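Local coordinates for protein rubber oxygenase (Streptomyces sp., PDB 5O1L) that catalyses the oxidative endo-type cleavage of poly(cis-1,4-isoprene) rubber, adding oxygen across its double bonds with the help of one non-covalently bound heme b, at residues Thr230-Ala235 / Lys287-Pro292; Tyr134-Gly139 / Gly324-Tyr329; Phe237-Met242 / Val247-Ala252. All coordinates share one frame; numbering follows the deposited sequence. Where two conformers were deposited one is given.

Contact 1. Residues Thr230-Ala235 / Lys287-Pro292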
ATOM      1  N   THR A 230       6.364   4.312  -0.253  1.00 12.78           N
ATOM      2  CA  THR A 230       5.000   3.856  -0.376  1.00 12.63           C
ATOM      3  C   THR A 230       4.601   3.047   0.901  1.00 11.32           C
ATOM      4  O   THR A 230       3.497   3.194   1.470  1.00 11.31           O
ATOM      5  CB  THR A 230       4.781   3.148  -1.708  1.00 14.41           C
ATOM      6  OG1 THR A 230       4.855   4.191  -2.696  1.00 16.75           O
ATOM      7  CG2 THR A 230       3.434   2.505  -1.708  1.00 13.23           C
ATOM      8  N   TRP A 231       5.519   2.187   1.368  1.00 10.79           N
ATOM      9  CA  TRP A 231       5.247   1.440   2.597  1.00 10.26           C
ATOM     10  C   TRP A 231       4.918   2.386   3.795  1.00 10.67           C
ATOM     11  O   TRP A 231       3.996   2.132   4.570  1.00 11.36           O
ATOM     12  CB  TRP A 231       6.498   0.603   2.904  1.00 10.68           C
ATOM     13  CG  TRP A 231       6.398  -0.401   3.986  1.00 10.20           C
ATOM     14  CD1 TRP A 231       6.176  -1.749   3.837  1.00 10.82           C
ATOM     15  CD2 TRP A 231       6.646  -0.242   5.381  1.00 10.09           C
ATOM     16  NE1 TRP A 231       6.250  -2.411   5.041  1.00 11.02           N
ATOM     17  CE2 TRP A 231       6.510  -1.493   6.023  1.00 10.36           C
ATOM     18  CE3 TRP A 231       6.922   0.843   6.197  1.00 11.41           C
ATOM     19  CZ2 TRP A 231       6.761  -1.675   7.368  1.00 10.32           C
ATOM     20  CZ3 TRP A 231       7.138   0.658   7.543  1.00 11.41           C
ATOM     21  CH2 TRP A 231       7.016  -0.564   8.132  1.00 11.44           C
ATOM     22  N   HIS A 232       5.657   3.498   3.907  1.00 10.96           N
ATOM     23  CA  HIS A 232       5.404   4.462   4.974  1.00 11.16           C
ATOM     24  C   HIS A 232       4.060   5.151   4.819  1.00 10.71           C
ATOM     25  O   HIS A 232       3.444   5.492   5.823  1.00 11.32           O
ATOM     26  CB  HIS A 232       6.522   5.452   5.046  1.00 11.61           C
ATOM     27  CG  HIS A 232       7.720   4.872   5.714  1.00 11.16           C
ATOM     28  ND1 HIS A 232       7.738   4.387   6.986  1.00 11.90           N
ATOM     29  CD2 HIS A 232       8.979   4.667   5.227  1.00 11.37           C
ATOM     30  CE1 HIS A 232       8.953   3.925   7.256  1.00 12.09           C
ATOM     31  NE2 HIS A 232       9.723   4.113   6.210  1.00 11.17           N
ATOM     32  N   SER A 233       3.590   5.292   3.587  1.00 11.48           N
ATOM     33  CA  SER A 233       2.257   5.884   3.300  1.00 11.66           C
ATOM     34  C   SER A 233       1.140   4.934   3.673  1.00 11.76           C
ATOM     35  O   SER A 233       0.012   5.409   3.802  1.00 13.78           O
ATOM     36  CB  SER A 233       2.141   6.296   1.851  1.00 12.30           C
ATOM     37  OG  SER A 233       1.824   5.240   0.996  1.00 14.15           O
ATOM     38  N   LEU A 234       1.468   3.693   3.929  1.00 12.00           N
ATOM     39  CA  LEU A 234       0.561   2.634   4.320  1.00 11.28           C
ATOM     40  C   LEU A 234       0.749   2.305   5.757  1.00 11.72           C
ATOM     41  O   LEU A 234       0.092   2.926   6.595  1.00 13.12           O
ATOM     42  CB  LEU A 234       0.799   1.390   3.415  1.00 12.54           C
ATOM     43  CG  LEU A 234       0.331   1.628   1.988  1.00 12.43           C
ATOM     44  CD1 LEU A 234       0.985   0.651   1.010  1.00 13.40           C
ATOM     45  CD2 LEU A 234      -1.180   1.478   1.928  1.00 13.61           C
ATOM     46  N   ALA A 235       1.649   1.431   6.132  1.00 10.78           N
ATOM     47  CA  ALA A 235       1.828   0.975   7.525  1.00 11.32           C
ATOM     48  C   ALA A 235       2.014   2.111   8.542  1.00 10.40           C
ATOM     49  O   ALA A 235       1.301   2.211   9.514  1.00 10.50           O
ATOM     50  CB  ALA A 235       2.986   0.044   7.605  1.00 12.08           C
ATOM     51  N   LYS A 287       9.325  10.415   8.566  1.00 17.56           N
ATOM     52  CA  LYS A 287       9.473  11.874   8.611  1.00 21.11           C
ATOM     53  C   LYS A 287      10.509  12.362   7.631  1.00 23.08           C
ATOM     54  O   LYS A 287      10.352  13.460   7.111  1.00 24.90           O
ATOM     55  CB  LYS A 287       9.835  12.313  10.022  1.00 23.22           C
ATOM     56  CG  LYS A 287       8.683  12.234  10.947  1.00 27.96           C
ATOM     57  CD  LYS A 287       9.094  12.605  12.398  1.00 33.22           C
ATOM     58  CE  LYS A 287       7.894  12.540  13.349  1.00 36.16           C
ATOM     59  NZ  LYS A 287       7.439  11.140  13.677  1.00 40.35           N
ATOM     60  N   GLN A 288      11.541  11.569   7.364  1.00 21.56           N
ATOM     61  CA  GLN A 288      12.613  11.971   6.486  1.00 22.78           C
ATOM     62  C   GLN A 288      12.379  11.604   5.042  1.00 21.43           C
ATOM     63  O   GLN A 288      12.846  12.277   4.131  1.00 25.67           O
ATOM     64  CB  GLN A 288      13.892  11.310   6.916  1.00 25.22           C
ATOM     65  CG  GLN A 288      15.122  12.114   6.590  1.00 28.69           C
ATOM     66  CD  GLN A 288      16.318  11.404   7.165  1.00 28.34           C
ATOM     67  OE1 GLN A 288      16.596  11.440   8.368  1.00 36.62           O
ATOM     68  NE2 GLN A 288      16.997  10.745   6.324  1.00 23.38           N
ATOM     69  N   VAL A 289      11.720  10.477   4.774  1.00 18.15           N
ATOM     70  CA  VAL A 289      11.616   9.984   3.409  1.00 17.77           C
ATOM     71  C   VAL A 289      10.273  10.113   2.749  1.00 17.15           C
ATOM     72  O   VAL A 289      10.238  10.051   1.531  1.00 20.74           O
ATOM     73  CB  VAL A 289      12.084   8.543   3.251  1.00 18.43           C
ATOM     74  CG1 VAL A 289      13.464   8.333   3.864  1.00 18.09           C
ATOM     75  CG2 VAL A 289      11.094   7.571   3.825  1.00 17.89           C
ATOM     76  N   LEU A 290       9.189  10.259   3.551  1.00 16.63           N
ATOM     77  CA  LEU A 290       7.905  10.449   2.952  1.00 17.91           C
ATOM     78  C   LEU A 290       7.515  11.926   3.013  1.00 19.74           C
ATOM     79  O   LEU A 290       7.206  12.519   1.980  1.00 18.86           O
ATOM     80  CB  LEU A 290       6.868   9.552   3.642  1.00 16.73           C
ATOM     81  CG  LEU A 290       5.424   9.738   3.258  1.00 15.57           C
ATOM     82  CD1 LEU A 290       5.224   9.409   1.804  1.00 16.23           C
ATOM     83  CD2 LEU A 290       4.497   8.965   4.135  1.00 16.48           C
ATOM     84  N   ASP A 291       7.483  12.489   4.189  1.00 24.27           N
ATOM     85  CA  ASP A 291       6.929  13.864   4.354  1.00 27.96           C
ATOM     86  C   ASP A 291       7.539  14.883   3.367  1.00 28.39           C
ATOM     87  O   ASP A 291       6.784  15.587   2.692  1.00 28.47           O
ATOM     88  CB  ASP A 291       7.017  14.341   5.804  1.00 31.66           C
ATOM     89  CG  ASP A 291       6.227  13.469   6.761  1.00 36.80           C
ATOM     90  OD1 ASP A 291       5.544  12.517   6.323  1.00 41.88           O
ATOM     91  OD2 ASP A 291       6.308  13.650   8.009  1.00 46.96           O
ATOM     92  N   PRO A 292       8.866  14.913   3.212  1.00 28.93           N
ATOM     93  CA  PRO A 292       9.482  15.909   2.319  1.00 29.75           C
ATOM     94  C   PRO A 292       9.301  15.716   0.815  1.00 29.16           C
ATOM     95  O   PRO A 292       9.604  16.632   0.038  1.00 30.50           O
ATOM     96  CB  PRO A 292      10.978  15.794   2.639  1.00 30.07           C
ATOM     97  CG  PRO A 292      11.051  15.065   3.917  1.00 30.75           C
ATOM     98  CD  PRO A 292       9.923  14.092   3.861  1.00 28.80           C
TER

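Contact 2. Residues Tyr134-Gly139 / Gly324-Tyr329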
ATOM      1  N   TYR A 134      -6.596   3.143   4.625  1.00 13.55           N
ATOM      2  CA  TYR A 134      -5.984   2.712   3.385  1.00 13.98           C
ATOM      3  C   TYR A 134      -6.648   3.325   2.190  1.00 15.91           C
ATOM      4  O   TYR A 134      -5.971   3.823   1.301  1.00 17.33           O
ATOM      5  CB  TYR A 134      -5.992   1.204   3.222  1.00 13.51           C
ATOM      6  CG  TYR A 134      -5.155   0.358   4.193  1.00 14.12           C
ATOM      7  CD1 TYR A 134      -3.937   0.747   4.625  1.00 16.06           C
ATOM      8  CD2 TYR A 134      -5.588  -0.923   4.539  1.00 15.48           C
ATOM      9  CE1 TYR A 134      -3.200  -0.074   5.497  1.00 15.54           C
ATOM     10  CE2 TYR A 134      -4.865  -1.725   5.409  1.00 17.21           C
ATOM     11  CZ  TYR A 134      -3.670  -1.235   5.879  1.00 16.72           C
ATOM     12  OH  TYR A 134      -3.002  -2.111   6.744  1.00 18.09           O
ATOM     13  N   GLY A 135      -7.952   3.280   2.144  1.00 15.20           N
ATOM     14  CA  GLY A 135      -8.697   3.619   0.916  1.00 18.25           C
ATOM     15  C   GLY A 135      -8.715   5.072   0.658  1.00 19.91           C
ATOM     16  O   GLY A 135      -8.516   5.511  -0.524  1.00 25.92           O
ATOM     17  N   LEU A 136      -9.039   5.883   1.637  1.00 19.02           N
ATOM     18  CA  LEU A 136      -9.105   7.308   1.472  1.00 21.29           C
ATOM     19  C   LEU A 136      -7.799   7.905   1.795  1.00 23.59           C
ATOM     20  O   LEU A 136      -7.307   8.649   0.952  1.00 26.83           O
ATOM     21  CB  LEU A 136     -10.237   7.950   2.276  1.00 21.97           C
ATOM     22  CG  LEU A 136     -11.582   7.441   1.865  1.00 23.61           C
ATOM     23  CD1 LEU A 136     -12.633   8.020   2.789  1.00 26.42           C
ATOM     24  CD2 LEU A 136     -11.905   7.769   0.416  1.00 23.74           C
ATOM     25  N   GLY A 137      -7.207   7.598   2.960  1.00 18.70           N
ATOM     26  CA  GLY A 137      -6.018   8.242   3.408  1.00 18.94           C
ATOM     27  C   GLY A 137      -4.844   7.903   2.531  1.00 17.75           C
ATOM     28  O   GLY A 137      -4.353   8.764   1.787  1.00 18.26           O
ATOM     29  N   SER A 138      -4.377   6.665   2.577  1.00 17.02           N
ATOM     30  CA  SER A 138      -3.196   6.274   1.782  1.00 16.14           C
ATOM     31  C   SER A 138      -3.478   6.378   0.295  1.00 17.53           C
ATOM     32  O   SER A 138      -2.643   6.854  -0.455  1.00 17.43           O
ATOM     33  CB  SER A 138      -2.764   4.835   2.094  1.00 17.67           C
ATOM     34  OG  SER A 138      -2.576   4.620   3.459  1.00 18.30           O
ATOM     35  N   GLY A 139      -4.681   6.032  -0.128  1.00 17.49           N
ATOM     36  CA  GLY A 139      -5.005   6.117  -1.563  1.00 18.12           C
ATOM     37  C   GLY A 139      -4.934   7.534  -2.108  1.00 18.62           C
ATOM     38  O   GLY A 139      -4.316   7.779  -3.126  1.00 19.45           O
ATOM     39  N   GLY A 324     -14.297  14.706   0.901  1.00 17.14           N
ATOM     40  CA  GLY A 324     -13.385  15.759   1.040  1.00 17.79           C
ATOM     41  C   GLY A 324     -13.107  16.094   2.478  1.00 17.19           C
ATOM     42  O   GLY A 324     -11.956  16.302   2.857  1.00 18.07           O
ATOM     43  N   ALA A 325     -14.170  16.211   3.257  1.00 16.22           N
ATOM     44  CA  ALA A 325     -14.021  16.617   4.621  1.00 15.15           C
ATOM     45  C   ALA A 325     -13.285  15.546   5.419  1.00 15.49           C
ATOM     46  O   ALA A 325     -12.419  15.879   6.155  1.00 15.55           O
ATOM     47  CB  ALA A 325     -15.384  16.918   5.240  1.00 14.84           C
ATOM     48  N   PHE A 326     -13.697  14.304   5.268  1.00 15.39           N
ATOM     49  CA  PHE A 326     -13.047  13.235   6.011  1.00 14.95           C
ATOM     50  C   PHE A 326     -11.607  13.032   5.553  1.00 14.65           C
ATOM     51  O   PHE A 326     -10.707  12.793   6.385  1.00 13.84           O
ATOM     52  CB  PHE A 326     -13.846  11.936   5.937  1.00 16.12           C
ATOM     53  CG  PHE A 326     -13.346  10.899   6.919  1.00 16.28           C
ATOM     54  CD1 PHE A 326     -13.603  11.087   8.251  1.00 17.11           C
ATOM     55  CD2 PHE A 326     -12.630   9.846   6.495  1.00 17.79           C
ATOM     56  CE1 PHE A 326     -13.176  10.194   9.189  1.00 17.69           C
ATOM     57  CE2 PHE A 326     -12.103   8.947   7.478  1.00 16.79           C
ATOM     58  CZ  PHE A 326     -12.366   9.180   8.743  1.00 16.13           C
ATOM     59  N   SER A 327     -11.355  13.200   4.254  1.00 15.40           N
ATOM     60  CA  SER A 327      -9.984  13.021   3.776  1.00 16.51           C
ATOM     61  C   SER A 327      -9.063  14.179   4.241  1.00 16.68           C
ATOM     62  O   SER A 327      -7.891  13.995   4.572  1.00 15.83           O
ATOM     63  CB  SER A 327      -9.967  12.903   2.290  1.00 17.98           C
ATOM     64  OG  SER A 327     -10.718  11.777   1.913  1.00 21.72           O
ATOM     65  N   ARG A 328      -9.554  15.404   4.306  1.00 15.48           N
ATOM     66  CA  ARG A 328      -8.812  16.497   4.814  1.00 16.03           C
ATOM     67  C   ARG A 328      -8.557  16.326   6.277  1.00 16.02           C
ATOM     68  O   ARG A 328      -7.470  16.633   6.756  1.00 17.76           O
ATOM     69  CB  ARG A 328      -9.545  17.847   4.557  1.00 17.29           C
ATOM     70  CG  ARG A 328      -9.470  18.230   3.104  1.00 18.56           C
ATOM     71  CD  ARG A 328     -10.216  19.524   2.809  1.00 21.08           C
ATOM     72  NE  ARG A 328      -9.564  20.575   3.488  1.00 21.10           N
ATOM     73  CZ  ARG A 328      -8.452  21.210   3.082  1.00 22.97           C
ATOM     74  NH1 ARG A 328      -7.973  21.071   1.883  1.00 24.41           N
ATOM     75  NH2 ARG A 328      -7.865  22.044   3.916  1.00 25.32           N
ATOM     76  N   TYR A 329      -9.518  15.823   7.031  1.00 15.29           N
ATOM     77  CA  TYR A 329      -9.321  15.564   8.456  1.00 15.97           C
ATOM     78  C   TYR A 329      -8.214  14.506   8.639  1.00 15.52           C
ATOM     79  O   TYR A 329      -7.420  14.629   9.579  1.00 16.71           O
ATOM     80  CB  TYR A 329     -10.643  15.051   8.991  1.00 15.51           C
ATOM     81  CG  TYR A 329     -10.563  14.497  10.394  1.00 15.41           C
ATOM     82  CD1 TYR A 329     -10.290  15.302  11.445  1.00 16.46           C
ATOM     83  CD2 TYR A 329     -10.812  13.156  10.632  1.00 15.94           C
ATOM     84  CE1 TYR A 329     -10.187  14.769  12.714  1.00 16.37           C
ATOM     85  CE2 TYR A 329     -10.789  12.626  11.879  1.00 16.13           C
ATOM     86  CZ  TYR A 329     -10.502  13.412  12.906  1.00 15.91           C
ATOM     87  OH  TYR A 329     -10.440  12.848  14.185  1.00 19.56           O
TER

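Contact 3. Residues Phe237-Met242 / Val247-Ala252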
ATOM      1  N   PHE A 237       1.709   5.362   8.352  1.00 10.28           N
ATOM      2  CA  PHE A 237       0.598   6.314   8.375  1.00 11.16           C
ATOM      3  C   PHE A 237      -0.626   5.769   9.070  1.00 11.13           C
ATOM      4  O   PHE A 237      -1.209   6.428   9.951  1.00 11.56           O
ATOM      5  CB  PHE A 237       0.219   6.657   6.897  1.00 12.52           C
ATOM      6  CG  PHE A 237      -1.080   7.424   6.759  1.00 14.90           C
ATOM      7  CD1 PHE A 237      -1.139   8.694   7.097  1.00 16.64           C
ATOM      8  CD2 PHE A 237      -2.182   6.775   6.259  1.00 16.56           C
ATOM      9  CE1 PHE A 237      -2.385   9.434   6.906  1.00 17.25           C
ATOM     10  CE2 PHE A 237      -3.394   7.435   6.100  1.00 18.54           C
ATOM     11  CZ  PHE A 237      -3.451   8.755   6.418  1.00 17.91           C
ATOM     12  N   VAL A 238      -1.042   4.562   8.752  1.00 11.87           N
ATOM     13  CA  VAL A 238      -2.249   4.012   9.361  1.00 12.63           C
ATOM     14  C   VAL A 238      -2.091   3.876  10.820  1.00 11.85           C
ATOM     15  O   VAL A 238      -3.037   4.205  11.578  1.00 12.43           O
ATOM     16  CB  VAL A 238      -2.635   2.680   8.683  1.00 14.06           C
ATOM     17  CG1 VAL A 238      -3.728   1.939   9.427  1.00 16.67           C
ATOM     18  CG2 VAL A 238      -3.060   2.955   7.323  1.00 16.82           C
ATOM     19  N   MET A 239      -0.959   3.361  11.307  1.00 10.69           N
ATOM     20  CA  MET A 239      -0.759   3.231  12.769  1.00 12.49           C
ATOM     21  C   MET A 239      -0.812   4.591  13.410  1.00 12.27           C
ATOM     22  O   MET A 239      -1.439   4.737  14.501  1.00 13.14           O
ATOM     23  CB  MET A 239       0.532   2.478  13.083  1.00 14.28           C
ATOM     24  CG  MET A 239       0.749   2.264  14.545  1.00 15.87           C
ATOM     25  SD  MET A 239      -0.607   1.358  15.362  1.00 19.99           S
ATOM     26  CE  MET A 239      -0.533  -0.233  14.526  1.00 18.70           C
ATOM     27  N   ARG A 240      -0.147   5.583  12.835  1.00 11.68           N
ATOM     28  CA  ARG A 240      -0.176   6.922  13.420  1.00 12.79           C
ATOM     29  C   ARG A 240      -1.582   7.437  13.538  1.00 12.48           C
ATOM     30  O   ARG A 240      -1.988   7.986  14.610  1.00 13.73           O
ATOM     31  CB  ARG A 240       0.682   7.907  12.671  1.00 13.88           C
ATOM     32  CG  ARG A 240       0.625   9.337  13.193  1.00 15.25           C
ATOM     33  CD  ARG A 240       1.562  10.265  12.405  1.00 17.79           C
ATOM     34  NE  ARG A 240       1.252  10.452  10.967  1.00 19.93           N
ATOM     35  CZ  ARG A 240       0.358  11.271  10.427  1.00 25.03           C
ATOM     36  NH1 ARG A 240      -0.453  12.050  11.142  1.00 28.71           N
ATOM     37  NH2 ARG A 240       0.246  11.297   9.112  1.00 29.58           N
ATOM     38  N   LYS A 241      -2.347   7.320  12.506  1.00 11.88           N
ATOM     39  CA  LYS A 241      -3.717   7.863  12.541  1.00 12.50           C
ATOM     40  C   LYS A 241      -4.597   7.083  13.491  1.00 13.30           C
ATOM     41  O   LYS A 241      -5.401   7.726  14.252  1.00 13.30           O
ATOM     42  CB  LYS A 241      -4.322   7.836  11.165  1.00 12.96           C
ATOM     43  CG  LYS A 241      -3.710   8.760  10.175  1.00 14.63           C
ATOM     44  CD  LYS A 241      -3.568  10.210  10.620  1.00 15.76           C
ATOM     45  CE  LYS A 241      -4.911  10.825  11.024  1.00 17.16           C
ATOM     46  NZ  LYS A 241      -4.708  12.277  11.304  1.00 19.48           N
ATOM     47  N   MET A 242      -4.496   5.768  13.580  1.00 13.36           N
ATOM     48  CA  MET A 242      -5.343   5.013  14.497  1.00 15.04           C
ATOM     49  C   MET A 242      -5.067   5.490  15.912  1.00 14.88           C
ATOM     50  O   MET A 242      -6.011   5.686  16.730  1.00 16.15           O
ATOM     51  CB  MET A 242      -5.144   3.513  14.385  1.00 16.50           C
ATOM     52  CG  MET A 242      -5.814   3.050  13.123  1.00 17.94           C
ATOM     53  SD  MET A 242      -5.972   1.256  13.098  1.00 26.24           S
ATOM     54  CE  MET A 242      -4.389   0.877  13.280  1.00 22.73           C
ATOM     55  N   VAL A 247      -8.163   4.951  18.666  1.00 15.09           N
ATOM     56  CA  VAL A 247      -8.387   3.545  18.548  1.00 14.89           C
ATOM     57  C   VAL A 247      -7.536   2.817  19.611  1.00 16.31           C
ATOM     58  O   VAL A 247      -6.348   3.227  19.818  1.00 18.55           O
ATOM     59  CB  VAL A 247      -8.029   3.061  17.103  1.00 15.46           C
ATOM     60  CG1 VAL A 247      -8.134   1.547  16.992  1.00 16.14           C
ATOM     61  CG2 VAL A 247      -8.846   3.806  16.082  1.00 15.00           C
ATOM     62  N   ARG A 248      -8.088   1.765  20.218  1.00 17.50           N
ATOM     63  CA  ARG A 248      -7.327   1.027  21.236  1.00 21.35           C
ATOM     64  C   ARG A 248      -6.345   0.090  20.561  1.00 18.87           C
ATOM     65  O   ARG A 248      -6.702  -0.889  19.926  1.00 20.44           O
ATOM     66  CB  ARG A 248      -8.239   0.331  22.224  1.00 26.07           C
ATOM     67  CG  ARG A 248      -9.125   1.314  23.018  1.00 30.37           C
ATOM     68  CD  ARG A 248      -8.517   2.664  23.565  1.00 35.35           C
ATOM     69  NE  ARG A 248      -7.852   2.391  24.845  1.00 39.21           N
ATOM     70  CZ  ARG A 248      -6.991   3.197  25.473  1.00 44.43           C
ATOM     71  NH1 ARG A 248      -6.398   2.780  26.609  1.00 45.89           N
ATOM     72  NH2 ARG A 248      -6.692   4.401  24.993  1.00 47.22           N
ATOM     73  N   VAL A 249      -5.083   0.515  20.560  1.00 16.01           N
ATOM     74  CA  VAL A 249      -3.982  -0.233  19.984  1.00 15.25           C
ATOM     75  C   VAL A 249      -3.010  -0.573  21.117  1.00 14.46           C
ATOM     76  O   VAL A 249      -2.158   0.290  21.411  1.00 17.06           O
ATOM     77  CB  VAL A 249      -3.308   0.507  18.852  1.00 15.83           C
ATOM     78  CG1 VAL A 249      -2.294  -0.456  18.181  1.00 17.70           C
ATOM     79  CG2 VAL A 249      -4.300   0.988  17.812  1.00 16.21           C
ATOM     80  N   ASN A 250      -3.139  -1.786  21.633  1.00 14.97           N
ATOM     81  CA  ASN A 250      -2.224  -2.185  22.659  1.00 16.34           C
ATOM     82  C   ASN A 250      -0.874  -2.532  22.032  1.00 15.93           C
ATOM     83  O   ASN A 250      -0.736  -2.666  20.793  1.00 15.17           O
ATOM     84  CB  ASN A 250      -2.793  -3.244  23.519  1.00 17.36           C
ATOM     85  CG  ASN A 250      -3.080  -4.563  22.792  1.00 20.06           C
ATOM     86  OD1 ASN A 250      -2.364  -4.960  21.877  1.00 18.49           O
ATOM     87  ND2 ASN A 250      -4.097  -5.312  23.244  1.00 25.05           N
ATOM     88  N   THR A 251       0.147  -2.630  22.854  1.00 15.94           N
ATOM     89  CA  THR A 251       1.490  -2.801  22.347  0.50 15.03           C
ATOM     90  C   THR A 251       1.625  -4.071  21.519  1.00 14.67           C
ATOM     91  O   THR A 251       2.304  -4.084  20.465  1.00 15.41           O
ATOM     92  CB  THR A 251       2.478  -2.865  23.494  0.50 14.39           C
ATOM     93  OG1 THR A 251       2.068  -3.846  24.495  0.50 17.80           O
ATOM     94  CG2 THR A 251       2.580  -1.439  24.058  0.50 13.34           C
ATOM     95  N   ALA A 252       1.025  -5.165  21.978  1.00 14.09           N
ATOM     96  CA  ALA A 252       1.177  -6.418  21.293  1.00 14.60           C
ATOM     97  C   ALA A 252       0.530  -6.353  19.874  1.00 13.81           C
ATOM     98  O   ALA A 252       1.115  -6.848  18.899  1.00 13.29           O
ATOM     99  CB  ALA A 252       0.541  -7.550  22.058  1.00 15.88           C
TER

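Contact 1. Residues Thr230-Ala235 / Lys287-Pro292
H232 meets V289 and L290 where helix 224-244 of the all-helical, globin-clan catalytic domain lies against the end of helix 279-289. The imidazole of H232 and the side chain of V289 are set aslant to each other, and CG2 of V289 comes within 3.9 Å of H232 CD2. That approach is neither squarely over the ring nor at its edge. Hydrogen bonds at both nitrogens fix how the ring is turned: ND1 pairs with T236 OG1 on the same helix, and NE2 with Q285 OE1 on helix 279-289, a bond that ties the two helices together just outside the segments. W231 adds CE3, 3.7 Å above one face of the H232 imidazole and offset toward its rim.

L290 reaches for backbone instead of ring. With its CG anti to the backbone N (chi1 173°), L290 CD2 is carried to the peptide link between H232 and S233, 3.9 Å from H232 C and 3.8 Å from S233 N. The helix widens into a pi-type turn here, close to the heme pocket: T230 touches the heme, and about 3 Å separates the side chain of S233 from a bound imidazole, probably a molecule of the crystallisation liquor. S233 OG turns back along its own helix and donates to T230 O at 2.7 Å, lying in the carbonyl plane on a lone pair.

Contact 2. Residues Tyr134-Gly139 / Gly324-Tyr329
L136 of helix 127-142 packs against F326 and S327 of helix 320-331. Its CB points toward the partner helix, and L136 CB lies 3.9 Å from S327 OG, a van der Waals approach of a methylene to a hydroxyl. That hydroxyl is occupied within its own helix, where it is hydrogen-bonded to I323 O one turn earlier, so its polar end is satisfied even though an aliphatic carbon faces it. From CB the side chain of L136 goes on with CG beside the backbone N and anti to the carbonyl carbon (chi1 -61°). L136 CG, the branch point, is still 4.4 Å from S327 OG. There the chain forks, and L136 CD1 continues the extended course, anti to CA (chi2 175°), to end 4.1 Å from F326 CD2.

The contact joins two segments 185 residues apart at their closest ends but neighbours in the globin-clan catalytic domain, through van der Waals packing, mostly apolar, with 108 Å² buried. CD1 reaches the phenyl group at its edge, near the ring plane, and the L136 and F326 side chains cross at about a right angle. The end of the F326 ring comes nearer to L136 than the direction of its CB bond would suggest. Helix 373-393 packs beside both partners: L382 touches L136 as well as F326, with F385 against the former and L378 against the latter. The F326 ring also meets W355 edge-to-face. On the L136 side, the backbone is widened into a pi-type turn, in which G139 N donates to Y134 O at 2.9 Å.

Contact 3. Residues Phe237-Met242 / Val247-Ala252
M239 reaches V249 through a doubly bent chain: CG leaves anti to the backbone N (chi1 -177°), then the chain bends at chi2 and again at chi3. This curl brings the far end of M239 nearer to its partner than the direction of its CB bond would suggest, placing M239 SD 3.8 Å and M239 CE 4.1 Å from V249 CG1. The two side chains cross at a slant, a thioether against a methyl. The other methyl of V249, CG2, turns to M242 and comes within 4.3 Å of M242 CB.

M242 and V247 meet at the turn of a helix-loop-helix connection, in which helix 224-244 ends, a short loop follows and helix 251-267 begins. V247 N donates to M242 O at 3.0 Å, five residues back. The bond is bent, with an N-H...O angle of 141°, and the donor lies tilted 23° from the carbonyl plane. Beside it, V247 CB is 3.3 Å from M242 O, and the CB atoms of M242 and V247 are 4.0 Å apart. F122 of helix 113-125 packs on both M242 and V249, while Y257 of helix 251-267 touches M239. The next helix starts immediately beyond, N250 serving as its N-cap through a hydrogen bond from D253 N to N250 OD1.

In the fold
Contacts 1 and 3 share helix 224-244, and H232 O probably accepts a hydrogen bond from F237 N between them. Contact 2 joins them through helix 127-142: S138 OG is probably hydrogen-bonded to S233 O, while Y134 packs on L234 and V238. All three are largely buried, but the centre of contact 1 is about 11 Å from the chain centre, beside the heme pocket; those of contacts 2 and 3, about 14 and 17 Å from the chain centre, are remote from the pocket. Contact 2 joins sequence-distant helices and contact 3 successive ones. Apolar packing dominates throughout, with a backbone hydrogen bond added in contact 3 and, in contact 1, a histidine whose ring nitrogens bond to residues just outside the segments.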